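Local coordinates for protein SmhB (Serratia marcescens, PDB 6ZZ5) that is one component of the tripartite alpha-pore-forming toxin Smh and probably takes part in perforating target-cell membranes, here captured in its soluble form, at residues A[139-142]-A[143-147]; A[43-46]-A[47-51]; A[307-310]-A[311-315]. One frame throughout, in Å; residues are numbered along the deposited sequence. Where two conformers were deposited one is given.

Contact 1: residues A[139-142]-A[143-147]; sequences NNYQ and LIVVN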
loop_
_atom_site.group_PDB
_atom_site.type_symbol
_atom_site.label_atom_id
_atom_site.label_comp_id
_atom_site.label_asym_id
_atom_site.label_seq_id
_atom_site.Cartn_x
_atom_site.Cartn_y
_atom_site.Cartn_z
ATOM N N ASN A 139 -15.078 -2.530 -12.357
ATOM C CA ASN A 139 -16.524 -2.856 -12.437
ATOM C C ASN A 139 -16.881 -3.231 -13.884
ATOM O O ASN A 139 -17.608 -4.221 -14.066
ATOM C CB ASN A 139 -17.434 -1.786 -11.847
ATOM C CG ASN A 139 -17.461 -1.914 -10.329
ATOM O OD1 ASN A 139 -18.278 -2.686 -9.819
ATOM N ND2 ASN A 139 -16.621 -1.147 -9.609
ATOM N N ASN A 140 -16.430 -2.460 -14.868
ATOM C CA ASN A 140 -16.713 -2.789 -16.297
ATOM C C ASN A 140 -16.127 -4.171 -16.653
ATOM O O ASN A 140 -16.798 -4.885 -17.368
ATOM C CB ASN A 140 -16.279 -1.669 -17.245
ATOM C CG ASN A 140 -17.325 -0.579 -17.252
ATOM O OD1 ASN A 140 -18.496 -0.825 -17.548
ATOM N ND2 ASN A 140 -16.953 0.623 -16.895
ATOM N N TYR A 141 -14.954 -4.518 -16.122
ATOM C CA TYR A 141 -14.277 -5.816 -16.361
ATOM C C TYR A 141 -15.237 -6.952 -16.004
ATOM O O TYR A 141 -15.286 -7.942 -16.749
ATOM C CB TYR A 141 -12.936 -5.959 -15.638
ATOM C CG TYR A 141 -12.332 -7.337 -15.826
ATOM C CD1 TYR A 141 -11.510 -7.613 -16.891
ATOM C CD2 TYR A 141 -12.747 -8.395 -15.033
ATOM C CE1 TYR A 141 -11.066 -8.903 -17.134
ATOM C CE2 TYR A 141 -12.325 -9.699 -15.259
ATOM C CZ TYR A 141 -11.479 -9.953 -16.328
ATOM O OH TYR A 141 -11.005 -11.218 -16.548
ATOM N N GLN A 142 -15.961 -6.869 -14.888
ATOM C CA GLN A 142 -16.849 -7.989 -14.451
ATOM C C GLN A 142 -17.892 -8.308 -15.521
ATOM O O GLN A 142 -18.272 -9.457 -15.611
ATOM C CB GLN A 142 -17.556 -7.653 -13.128
ATOM C CG GLN A 142 -16.629 -7.697 -11.924
ATOM C CD GLN A 142 -15.873 -9.008 -11.812
ATOM O OE1 GLN A 142 -14.660 -9.041 -11.826
ATOM N NE2 GLN A 142 -16.592 -10.099 -11.702
ATOM N N LEU A 143 -18.293 -7.370 -16.364
ATOM C CA LEU A 143 -19.277 -7.653 -17.446
ATOM C C LEU A 143 -18.715 -8.737 -18.380
ATOM O O LEU A 143 -19.472 -9.612 -18.803
ATOM C CB LEU A 143 -19.617 -6.396 -18.238
ATOM C CG LEU A 143 -20.138 -5.198 -17.437
ATOM C CD1 LEU A 143 -20.501 -4.077 -18.386
ATOM C CD2 LEU A 143 -21.328 -5.575 -16.572
ATOM N N ILE A 144 -17.402 -8.697 -18.636
ATOM C CA ILE A 144 -16.693 -9.639 -19.540
ATOM C C ILE A 144 -16.866 -11.078 -19.013
ATOM O O ILE A 144 -17.107 -11.988 -19.785
ATOM C CB ILE A 144 -15.212 -9.233 -19.669
ATOM C CG1 ILE A 144 -15.077 -7.825 -20.271
ATOM C CG2 ILE A 144 -14.445 -10.280 -20.478
ATOM C CD1 ILE A 144 -13.726 -7.206 -20.145
ATOM N N VAL A 145 -16.715 -11.267 -17.709
ATOM C CA VAL A 145 -16.769 -12.578 -17.034
ATOM C C VAL A 145 -18.182 -13.142 -17.158
ATOM O O VAL A 145 -18.306 -14.349 -17.483
ATOM C CB VAL A 145 -16.344 -12.464 -15.554
ATOM C CG1 VAL A 145 -16.349 -13.848 -14.910
ATOM C CG2 VAL A 145 -14.978 -11.813 -15.394
ATOM N N VAL A 146 -19.201 -12.323 -16.896
ATOM C CA VAL A 146 -20.615 -12.762 -16.992
ATOM C C VAL A 146 -20.863 -13.186 -18.449
ATOM O O VAL A 146 -21.414 -14.268 -18.626
ATOM C CB VAL A 146 -21.610 -11.688 -16.523
ATOM C CG1 VAL A 146 -23.035 -12.151 -16.701
ATOM C CG2 VAL A 146 -21.353 -11.295 -15.068
ATOM N N ASN A 147 -20.430 -12.384 -19.425
ATOM C CA ASN A 147 -20.681 -12.661 -20.865
ATOM C C ASN A 147 -20.023 -13.997 -21.229
ATOM O O ASN A 147 -20.656 -14.785 -21.903
ATOM C CB ASN A 147 -20.191 -11.516 -21.754
ATOM C CG ASN A 147 -21.072 -10.293 -21.638
ATOM O OD1 ASN A 147 -22.273 -10.426 -21.423
ATOM N ND2 ASN A 147 -20.499 -9.109 -21.808
#

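Contact 2: residues A[43-46]-A[47-51]; sequences LRES and ERQIN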
loop_
_atom_site.group_PDB
_atom_site.type_symbol
_atom_site.label_atom_id
_atom_site.label_comp_id
_atom_site.label_asym_id
_atom_site.label_seq_id
_atom_site.Cartn_x
_atom_site.Cartn_y
_atom_site.Cartn_z
ATOM N N LEU A 43 -14.309 -18.341 -28.315
ATOM C CA LEU A 43 -13.969 -17.532 -27.113
ATOM C C LEU A 43 -12.958 -16.446 -27.460
ATOM O O LEU A 43 -12.492 -15.766 -26.499
ATOM C CB LEU A 43 -13.426 -18.436 -26.007
ATOM C CG LEU A 43 -14.344 -19.550 -25.518
ATOM C CD1 LEU A 43 -13.778 -20.164 -24.253
ATOM C CD2 LEU A 43 -15.768 -19.066 -25.268
ATOM N N ARG A 44 -12.636 -16.253 -28.748
ATOM C CA ARG A 44 -11.628 -15.258 -29.207
ATOM C C ARG A 44 -12.003 -13.853 -28.717
ATOM O O ARG A 44 -11.086 -13.105 -28.259
ATOM C CB ARG A 44 -11.470 -15.298 -30.732
ATOM C CG ARG A 44 -10.599 -14.187 -31.313
ATOM C CD ARG A 44 -10.510 -14.255 -32.831
ATOM N NE ARG A 44 -11.821 -14.440 -33.459
ATOM C CZ ARG A 44 -12.643 -13.468 -33.867
ATOM N NH1 ARG A 44 -13.812 -13.776 -34.397
ATOM N NH2 ARG A 44 -12.309 -12.198 -33.739
ATOM N N GLU A 45 -13.275 -13.471 -28.789
ATOM C CA GLU A 45 -13.651 -12.091 -28.377
ATOM C C GLU A 45 -13.444 -11.887 -26.857
ATOM O O GLU A 45 -13.060 -10.767 -26.397
ATOM C CB GLU A 45 -15.078 -11.778 -28.839
ATOM C CG GLU A 45 -15.324 -10.292 -28.948
ATOM C CD GLU A 45 -14.278 -9.558 -29.789
ATOM O OE1 GLU A 45 -13.656 -10.210 -30.713
ATOM O OE2 GLU A 45 -14.041 -8.354 -29.488
ATOM N N SER A 46 -13.754 -12.909 -26.063
ATOM C CA SER A 46 -13.595 -12.875 -24.601
ATOM C C SER A 46 -12.099 -12.781 -24.298
ATOM O O SER A 46 -11.779 -11.979 -23.471
ATOM C CB SER A 46 -14.256 -14.050 -23.938
ATOM O OG SER A 46 -15.656 -13.886 -24.083
ATOM N N GLU A 47 -11.240 -13.551 -24.984
ATOM C CA GLU A 47 -9.770 -13.427 -24.798
ATOM C C GLU A 47 -9.340 -11.965 -25.036
ATOM O O GLU A 47 -8.559 -11.464 -24.254
ATOM C CB GLU A 47 -9.000 -14.406 -25.691
ATOM C CG GLU A 47 -7.492 -14.162 -25.708
ATOM C CD GLU A 47 -6.716 -15.082 -26.663
ATOM O OE1 GLU A 47 -5.721 -14.624 -27.239
ATOM O OE2 GLU A 47 -7.053 -16.286 -26.748
ATOM N N ARG A 48 -9.773 -11.338 -26.115
ATOM C CA ARG A 48 -9.364 -9.943 -26.460
ATOM C C ARG A 48 -9.832 -8.965 -25.403
ATOM O O ARG A 48 -9.048 -8.089 -25.014
ATOM C CB ARG A 48 -9.848 -9.573 -27.857
ATOM C CG ARG A 48 -8.988 -10.233 -28.930
ATOM C CD ARG A 48 -8.535 -9.265 -30.004
ATOM N NE ARG A 48 -9.676 -9.134 -30.885
ATOM C CZ ARG A 48 -9.819 -9.766 -32.040
ATOM N NH1 ARG A 48 -8.849 -10.531 -32.514
ATOM N NH2 ARG A 48 -10.921 -9.586 -32.744
ATOM N N GLN A 49 -11.082 -9.087 -24.976
ATOM C CA GLN A 49 -11.620 -8.178 -23.934
ATOM C C GLN A 49 -10.791 -8.323 -22.643
ATOM O O GLN A 49 -10.453 -7.306 -22.015
ATOM C CB GLN A 49 -13.119 -8.452 -23.718
ATOM C CG GLN A 49 -13.975 -7.992 -24.882
ATOM C CD GLN A 49 -15.386 -8.533 -24.857
ATOM O OE1 GLN A 49 -15.790 -9.294 -23.981
ATOM N NE2 GLN A 49 -16.125 -8.236 -25.904
ATOM N N ILE A 50 -10.549 -9.555 -22.218
ATOM C CA ILE A 50 -9.807 -9.806 -20.947
ATOM C C ILE A 50 -8.400 -9.217 -21.054
ATOM O O ILE A 50 -7.905 -8.645 -20.073
ATOM C CB ILE A 50 -9.786 -11.302 -20.641
ATOM C CG1 ILE A 50 -11.195 -11.799 -20.298
ATOM C CG2 ILE A 50 -8.768 -11.609 -19.551
ATOM C CD1 ILE A 50 -11.279 -13.268 -20.380
ATOM N N ASN A 51 -7.719 -9.464 -22.186
ATOM C CA ASN A 51 -6.316 -9.016 -22.335
ATOM C C ASN A 51 -6.300 -7.484 -22.456
ATOM O O ASN A 51 -5.357 -6.856 -21.952
ATOM C CB ASN A 51 -5.659 -9.782 -23.473
ATOM C CG ASN A 51 -5.352 -11.204 -23.046
ATOM O OD1 ASN A 51 -5.269 -11.449 -21.834
ATOM N ND2 ASN A 51 -5.088 -12.095 -23.997
HETATM O O HOH W 1 -16.594 -11.948 -22.697
#

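Contact 3: residues A[307-310]-A[311-315]; sequences SFLR and QLFLT. With SO4 (sulfate ion), chain D.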
loop_
_atom_site.group_PDB
_atom_site.type_symbol
_atom_site.label_atom_id
_atom_site.label_comp_id
_atom_site.label_asym_id
_atom_site.label_seq_id
_atom_site.Cartn_x
_atom_site.Cartn_y
_atom_site.Cartn_z
ATOM N N SER A 307 9.028 33.226 25.912
ATOM C CA SER A 307 9.186 32.208 26.974
ATOM C C SER A 307 8.305 30.983 26.673
ATOM O O SER A 307 8.768 29.845 26.833
ATOM C CB SER A 307 8.888 32.817 28.318
ATOM O OG SER A 307 9.158 31.859 29.294
ATOM N N PHE A 308 7.095 31.209 26.167
ATOM C CA PHE A 308 6.155 30.128 25.816
ATOM C C PHE A 308 6.806 29.276 24.724
ATOM O O PHE A 308 6.788 28.048 24.763
ATOM C CB PHE A 308 4.843 30.729 25.334
ATOM C CG PHE A 308 3.831 29.698 24.969
ATOM C CD1 PHE A 308 2.967 29.206 25.933
ATOM C CD2 PHE A 308 3.701 29.265 23.660
ATOM C CE1 PHE A 308 1.989 28.276 25.606
ATOM C CE2 PHE A 308 2.727 28.327 23.335
ATOM C CZ PHE A 308 1.877 27.820 24.307
ATOM N N LEU A 309 7.373 29.937 23.730
ATOM C CA LEU A 309 7.974 29.243 22.557
ATOM C C LEU A 309 9.260 28.505 22.962
ATOM O O LEU A 309 9.469 27.383 22.485
ATOM C CB LEU A 309 8.233 30.264 21.459
ATOM C CG LEU A 309 6.957 30.786 20.794
ATOM C CD1 LEU A 309 7.279 32.025 19.997
ATOM C CD2 LEU A 309 6.335 29.699 19.922
ATOM N N ARG A 310 10.075 29.098 23.828
ATOM C CA ARG A 310 11.223 28.355 24.387
ATOM C C ARG A 310 10.731 27.048 25.028
ATOM O O ARG A 310 11.288 25.990 24.675
ATOM C CB ARG A 310 12.013 29.246 25.331
ATOM C CG ARG A 310 12.636 30.427 24.619
ATOM C CD ARG A 310 13.745 31.095 25.427
ATOM N NE ARG A 310 13.103 32.033 26.293
ATOM C CZ ARG A 310 12.986 33.352 26.108
ATOM N NH1 ARG A 310 13.532 33.995 25.089
ATOM N NH2 ARG A 310 12.307 34.041 26.991
ATOM N N GLN A 311 9.725 27.117 25.911
ATOM C CA GLN A 311 9.163 25.934 26.618
ATOM C C GLN A 311 8.705 24.923 25.562
ATOM O O GLN A 311 9.052 23.718 25.660
ATOM C CB GLN A 311 8.003 26.318 27.556
ATOM C CG GLN A 311 7.471 25.208 28.482
ATOM C CD GLN A 311 6.640 24.077 27.875
ATOM O OE1 GLN A 311 5.848 24.278 26.927
ATOM N NE2 GLN A 311 6.821 22.854 28.402
ATOM N N LEU A 312 7.930 25.377 24.576
ATOM C CA LEU A 312 7.256 24.473 23.633
ATOM C C LEU A 312 8.292 23.759 22.766
ATOM O O LEU A 312 8.201 22.521 22.607
ATOM C CB LEU A 312 6.302 25.286 22.780
ATOM C CG LEU A 312 5.544 24.450 21.749
ATOM C CD1 LEU A 312 4.589 23.514 22.441
ATOM C CD2 LEU A 312 4.792 25.365 20.819
ATOM N N PHE A 313 9.260 24.487 22.253
ATOM C CA PHE A 313 10.269 23.934 21.319
ATOM C C PHE A 313 11.335 23.144 22.087
ATOM O O PHE A 313 11.793 22.140 21.536
ATOM C CB PHE A 313 10.821 25.032 20.413
ATOM C CG PHE A 313 9.886 25.319 19.270
ATOM C CD1 PHE A 313 9.919 24.552 18.131
ATOM C CD2 PHE A 313 8.926 26.314 19.346
ATOM C CE1 PHE A 313 9.062 24.824 17.070
ATOM C CE2 PHE A 313 8.043 26.551 18.312
ATOM C CZ PHE A 313 8.103 25.810 17.162
ATOM N N LEU A 314 11.741 23.538 23.287
ATOM C CA LEU A 314 12.666 22.658 24.049
ATOM C C LEU A 314 11.953 21.346 24.346
ATOM O O LEU A 314 12.507 20.340 24.011
ATOM C CB LEU A 314 13.157 23.333 25.316
ATOM C CG LEU A 314 14.106 24.523 25.133
ATOM C CD1 LEU A 314 14.250 25.322 26.415
ATOM C CD2 LEU A 314 15.477 24.063 24.678
ATOM N N THR A 315 10.728 21.362 24.906
ATOM C CA THR A 315 9.955 20.131 25.205
ATOM C C THR A 315 9.749 19.291 23.931
ATOM O O THR A 315 9.949 18.018 23.996
ATOM C CB THR A 315 8.665 20.500 25.959
ATOM O OG1 THR A 315 9.161 21.215 27.098
ATOM C CG2 THR A 315 7.830 19.308 26.367
HETATM S S SO4 D . 12.258 37.700 25.762
HETATM O O1 SO4 D . 12.698 37.033 24.552
HETATM O O2 SO4 D . 13.309 38.535 26.261
HETATM O O3 SO4 D . 11.915 36.716 26.744
HETATM O O4 SO4 D . 11.090 38.488 25.480
#

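Contact 1: residues A[139-142]-A[143-147]
Y141 meets the side chains of I144 and V145 one helical turn further along. With CG anti to the backbone N (chi1 176°), the phenol swings toward the later residues and presents two opposite corners of its ring. At one corner CE2 is met by CG2 of V145 at 3.4 Å, a tight apolar touch; at the other, CD1 lies 4.0 Å from CD1 of I144. I144 runs roughly at right angles to the tyrosine, and its CG1 branch passes close over Y141 O, with CB of I144 3.2 Å from that oxygen. Near the C-terminal end of helix 99-151, within the long-helix bundle expected of an HBL-type toxin, this turn brings two neighbouring helices together: Y141 OH bonds to A257 O of helix 252-300, and I144 rests on Q49 and I50 of helix 44-92. The backbone is locally tightened. L143 N donates to N140 O (3.1 Å) and I144 N to Y141 O (2.9 Å), both spanning three residues, with the donors well above the carbonyl planes. Four-residue spacing returns where V146 N reaches Q142 O at 3.3 Å, the same oxygen taking a weak bond from V145 N. Q142 bends at chi2 (-53°), carrying OE1 into the plane of the Y141 ring, off its edge, where R265 NE gives it a weak hydrogen bond. On the outer face N140 and L143 run side by side, OD1 of N140 3.9 Å from CD1 of L143.

Contact 2: residues A[43-46]-A[47-51]
E45 OE1 and R48 NH2 form a salt bridge of 3.5 Å across one turn, the carboxylate and guanidinium planes steeply inclined (76°). R44 joins them more loosely: its NH2 is 3.9 Å from E45 OE1, a long pairing of charges in which the oxygen lies well out of the guanidinium plane. The two arginine side chains lie alongside each other, pointing the same way, with CG of R44 over one face of the R48 guanidinium. R48 NH2 comes to the edge of the R44 guanidinium, 3.1 Å from R44 NH2; the shared E45 carboxylate probably offsets these like charges, and because R44 is poorly ordered the short distance is uncertain. The glutamate is brought within range by a bend at chi2 (52°), and its CG also lies 3.8 Å from NE2 of Q49, whose side chain crosses it nearly at right angles. These are the first two turns of helix 44-92, opened by L43 at the N-cap position, in the helical bundle of the HBL family; E47 N donates to L43 O at 3.0 Å and regular four-residue bonds follow. Beside the network a single water spans the turn: S46 OG donates to it at 2.6 Å, and it donates to Q49 OE1 at 3.1 Å. The glutamine, extended past CG, brings OE1 to that water. Further in, CG1 of I50 presses on S46 O (3.2 Å). L43 packs on L148 of helix 99-151 and I50 on A257 of helix 252-300, while E47 OE2 accepts a hydrogen bond from F37 N.

Contact 3: residues A[307-310]-A[311-315]
L309 and F313, one turn apart on the short helix 306-319, form the packed side of this contact, pressed against the end of the long-helix bundle. Their side chains run side by side: CD2 of L309 meets CE2 of F313 at 3.9 Å. The ring edge also borders the backbone, with CD2 of F313 3.4 Å from L309 O and that oxygen near the ring plane; chi1 of -81° leaves the ring beside its own backbone N, facing the preceding turn. Both residues are buried against L106 of helix 99-151, L309 also touching W102, and F313 also meeting Q86 and I89 of helix 44-92. F308 and L312 make a looser pair, CE2 of F308 being 4.4 Å from CD2 of L312. Both lean on L295 of helix 252-300, but the phenylalanine stays exposed. Regular four-residue bonds run beneath these side chains, such as F313 N to L309 O at 2.9 Å. On the solvent side Q311 O is gripped twice, by T315 N and by T315 OG1 (2.9 Å), from opposite faces of the carbonyl plane. The far end of R310 is turned to a sulfate that probably came from the crystallisation liquor, while its side chain also touches P94. Beyond CB it reaches away from the following turn, bending at chi3. The ion lies at the guanidinium edge, near its plane, and takes two hydrogen bonds there: NH1 of R310 to O1 at 3.2 Å, and NH2 to O3 at 2.7 Å, almost straight at 176°.

From the N terminus the chain first meets contact 2, in the opening turns of helix 44-92, then contact 1 near the close of helix 99-151, and finally contact 3 on helix 306-319. Each is a single stretch of helix closing no more than its own turn; they follow in series, without nesting or crossing. The two long helices form a hairpin, which returns residues 139-147 to residues 43-51: I144 CG2 packs on I50 CG1 at 3.6 Å. Contact 3 lies at the opposite end of the bundle, its nearest atoms about 45 Å from contact 1, where it joins the other ends of the same two helices to helix 252-300.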